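TAU class glutathione s-transferase (Mangifera indica, PDB 5G5F) catalyses the conjugation of glutathione to electrophilic compounds and probably serves in plant detoxification. Local coordinates at residues V17-I22 against E67-V72. Sequence-based numbering, arbitrary orientation.
With GSH (glutathione), chain B.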
loop_
_atom_site.group_PDB
_atom_site.type_symbol
_atom_site.label_atom_id
_atom_site.label_comp_id
_atom_site.label_asym_id
_atom_site.label_seq_id
_atom_site.Cartn_x
_atom_site.Cartn_y
_atom_site.Cartn_z
ATOM N N VAL A 17 9.262 -11.030 4.101
ATOM C CA VAL A 17 10.394 -11.570 3.360
ATOM C C VAL A 17 9.984 -12.870 2.673
ATOM O O VAL A 17 10.403 -13.151 1.549
ATOM C CB VAL A 17 11.611 -11.815 4.279
ATOM C CG1 VAL A 17 12.718 -12.549 3.534
ATOM C CG2 VAL A 17 12.127 -10.495 4.827
ATOM N N MET A 18 9.140 -13.647 3.348
ATOM C CA MET A 18 8.658 -14.913 2.806
ATOM C C MET A 18 7.857 -14.706 1.524
ATOM O O MET A 18 7.858 -15.562 0.641
ATOM C CB MET A 18 7.800 -15.651 3.835
ATOM C CG MET A 18 7.483 -17.091 3.454
ATOM S SD MET A 18 6.037 -17.741 4.310
ATOM C CE MET A 18 6.367 -17.176 5.974
ATOM N N ARG A 19 7.172 -13.568 1.432
ATOM C CA ARG A 19 6.420 -13.222 0.230
ATOM C C ARG A 19 7.326 -13.205 -0.995
ATOM O O ARG A 19 6.984 -13.760 -2.039
ATOM C CB ARG A 19 5.740 -11.861 0.388
ATOM C CG ARG A 19 4.546 -11.861 1.322
ATOM C CD ARG A 19 3.951 -10.468 1.439
ATOM N NE ARG A 19 2.752 -10.453 2.270
ATOM C CZ ARG A 19 2.136 -9.347 2.674
ATOM N NH1 ARG A 19 2.609 -8.157 2.325
ATOM N NH2 ARG A 19 1.050 -9.428 3.428
ATOM N N ALA A 20 8.484 -12.567 -0.854
ATOM C CA ALA A 20 9.451 -12.487 -1.939
ATOM C C ALA A 20 10.010 -13.867 -2.266
ATOM O O ALA A 20 10.110 -14.240 -3.434
ATOM C CB ALA A 20 10.575 -11.529 -1.579
ATOM N N ARG A 21 10.363 -14.616 -1.224
ATOM C CA ARG A 21 10.923 -15.956 -1.378
ATOM C C ARG A 21 9.976 -16.870 -2.150
ATOM O O ARG A 21 10.392 -17.572 -3.071
ATOM C CB ARG A 21 11.236 -16.570 -0.009
ATOM C CG ARG A 21 12.174 -15.738 0.855
ATOM C CD ARG A 21 13.384 -16.546 1.295
ATOM N NE ARG A 21 13.177 -17.222 2.571
ATOM C CZ ARG A 21 13.896 -18.258 2.989
ATOM N NH1 ARG A 21 14.866 -18.746 2.226
ATOM N NH2 ARG A 21 13.644 -18.810 4.167
ATOM N N ILE A 22 8.703 -16.852 -1.768
ATOM C CA ILE A 22 7.682 -17.655 -2.434
ATOM C C ILE A 22 7.509 -17.237 -3.892
ATOM O O ILE A 22 7.474 -18.081 -4.789
ATOM C CB ILE A 22 6.324 -17.552 -1.710
ATOM C CG1 ILE A 22 6.407 -18.201 -0.326
ATOM C CG2 ILE A 22 5.226 -18.213 -2.528
ATOM C CD1 ILE A 22 5.186 -17.956 0.535
ATOM N N GLU A 67 9.526 -2.678 -0.135
ATOM C CA GLU A 67 8.137 -3.053 0.151
ATOM C C GLU A 67 7.765 -4.368 -0.529
ATOM O O GLU A 67 7.791 -4.480 -1.755
ATOM C CB GLU A 67 7.168 -1.940 -0.259
ATOM C CG GLU A 67 7.364 -0.644 0.507
ATOM C CD GLU A 67 7.013 -0.780 1.977
ATOM O OE1 GLU A 67 6.032 -1.488 2.290
ATOM O OE2 GLU A 67 7.714 -0.177 2.817
ATOM N N SER A 68 7.411 -5.355 0.290
ATOM C CA SER A 68 7.169 -6.724 -0.161
ATOM C C SER A 68 6.125 -6.838 -1.269
ATOM O O SER A 68 6.324 -7.568 -2.238
ATOM C CB SER A 68 6.746 -7.594 1.024
ATOM O OG SER A 68 5.600 -7.059 1.663
ATOM N N LEU A 69 5.015 -6.123 -1.122
ATOM C CA LEU A 69 3.938 -6.189 -2.105
ATOM C C LEU A 69 4.350 -5.547 -3.425
ATOM O O LEU A 69 3.896 -5.957 -4.494
ATOM C CB LEU A 69 2.674 -5.523 -1.559
ATOM C CG LEU A 69 1.945 -6.314 -0.470
ATOM C CD1 LEU A 69 0.643 -5.631 -0.088
ATOM C CD2 LEU A 69 1.690 -7.747 -0.922
ATOM N N ILE A 70 5.213 -4.541 -3.345
ATOM C CA ILE A 70 5.765 -3.913 -4.537
ATOM C C ILE A 70 6.790 -4.853 -5.164
ATOM O O ILE A 70 6.912 -4.938 -6.388
ATOM C CB ILE A 70 6.408 -2.553 -4.206
ATOM C CG1 ILE A 70 5.330 -1.563 -3.762
ATOM C CG2 ILE A 70 7.163 -2.000 -5.404
ATOM C CD1 ILE A 70 5.875 -0.252 -3.260
ATOM N N ILE A 71 7.510 -5.572 -4.309
ATOM C CA ILE A 71 8.475 -6.569 -4.753
ATOM C C ILE A 71 7.777 -7.705 -5.500
ATOM O O ILE A 71 8.230 -8.126 -6.565
ATOM C CB ILE A 71 9.276 -7.141 -3.564
ATOM C CG1 ILE A 71 10.269 -6.099 -3.045
ATOM C CG2 ILE A 71 10.018 -8.404 -3.969
ATOM C CD1 ILE A 71 10.866 -6.444 -1.699
ATOM N N VAL A 72 6.668 -8.186 -4.941
ATOM C CA VAL A 72 5.879 -9.235 -5.582
ATOM C C VAL A 72 5.406 -8.799 -6.965
ATOM O O VAL A 72 5.538 -9.546 -7.937
ATOM C CB VAL A 72 4.656 -9.629 -4.728
ATOM C CG1 VAL A 72 3.739 -10.557 -5.506
ATOM C CG2 VAL A 72 5.104 -10.286 -3.429
HETATM N N1 GSH B . 5.547 -2.764 4.617
HETATM C CA1 GSH B . 6.743 -3.516 4.734
HETATM C C1 GSH B . 6.799 -4.610 3.683
HETATM O O11 GSH B . 7.911 -4.952 3.199
HETATM O O12 GSH B . 5.737 -5.187 3.287
HETATM C CB1 GSH B . 6.860 -4.139 6.117
HETATM C CG1 GSH B . 8.329 -4.467 6.394
HETATM C CD1 GSH B . 8.533 -4.898 7.832
HETATM O OE1 GSH B . 7.938 -4.340 8.726
HETATM N N2 GSH B . 9.445 -5.982 8.176
HETATM C CA2 GSH B . 9.579 -6.262 9.596
HETATM C C2 GSH B . 10.954 -5.800 10.029
HETATM O O2 GSH B . 11.708 -6.531 10.641
HETATM C CB2 GSH B . 9.419 -7.654 9.946
HETATM S SG2 GSH B . 8.707 -8.558 8.624
HETATM N N3 GSH B . 11.301 -4.464 9.642
HETATM C CA3 GSH B . 12.556 -3.920 10.014
HETATM C C3 GSH B . 11.963 -3.010 11.049
HETATM O O31 GSH B . 10.749 -3.112 11.321
HETATM O O32 GSH B . 12.627 -2.137 11.643
#
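Arg19 reaches across to Ser68, and its NH1 gives a bent hydrogen bond to OG (3.3 Å, 142° at the hydrogen). The hydroxyl lies near the edge of the guanidinium, 21° out of its plane. Arg19 CB lies against Val72 CG2 (4.2 Å), and the chain, extended from CG to NE, brings the guanidinium to the start of helix 68-78. Leu69 CD2 meets Arg19 NH1 obliquely at 3.4 Å. Ser68 OG also gives a very short bond to glutathione O12 (2.5 Å). Ser68 N binds O11 of the same carboxylate at 3.0 Å, where the helix N-terminus would probably help hold the negative charge. Glu67, the N-cap residue, takes the ligand's amino group N1 on OE1 (2.7 Å). The pair Glu67-Ser68 thus grips the gamma-glutamyl end, as in the family's G-site. NH2 of Arg19 makes a salt bridge to Asp104 and also bonds to Ala162 O. A leucine in place of Arg19 would probably leave Asp104 without its charge mate and Ser68 OG less firmly placed beside the ligand. One residue on, Ala20 CB packs on Ile71 CG2 (4.0 Å). The two helix segments run nearly parallel, at 9° and 8.9 Å between axes. Both helices pack on the same side of the thioredoxin-like N-terminal domain, where Leu8 of strand 6-10 touches Ala20. Helix 158-164 meets Leu69 and Val72 through Tyr158.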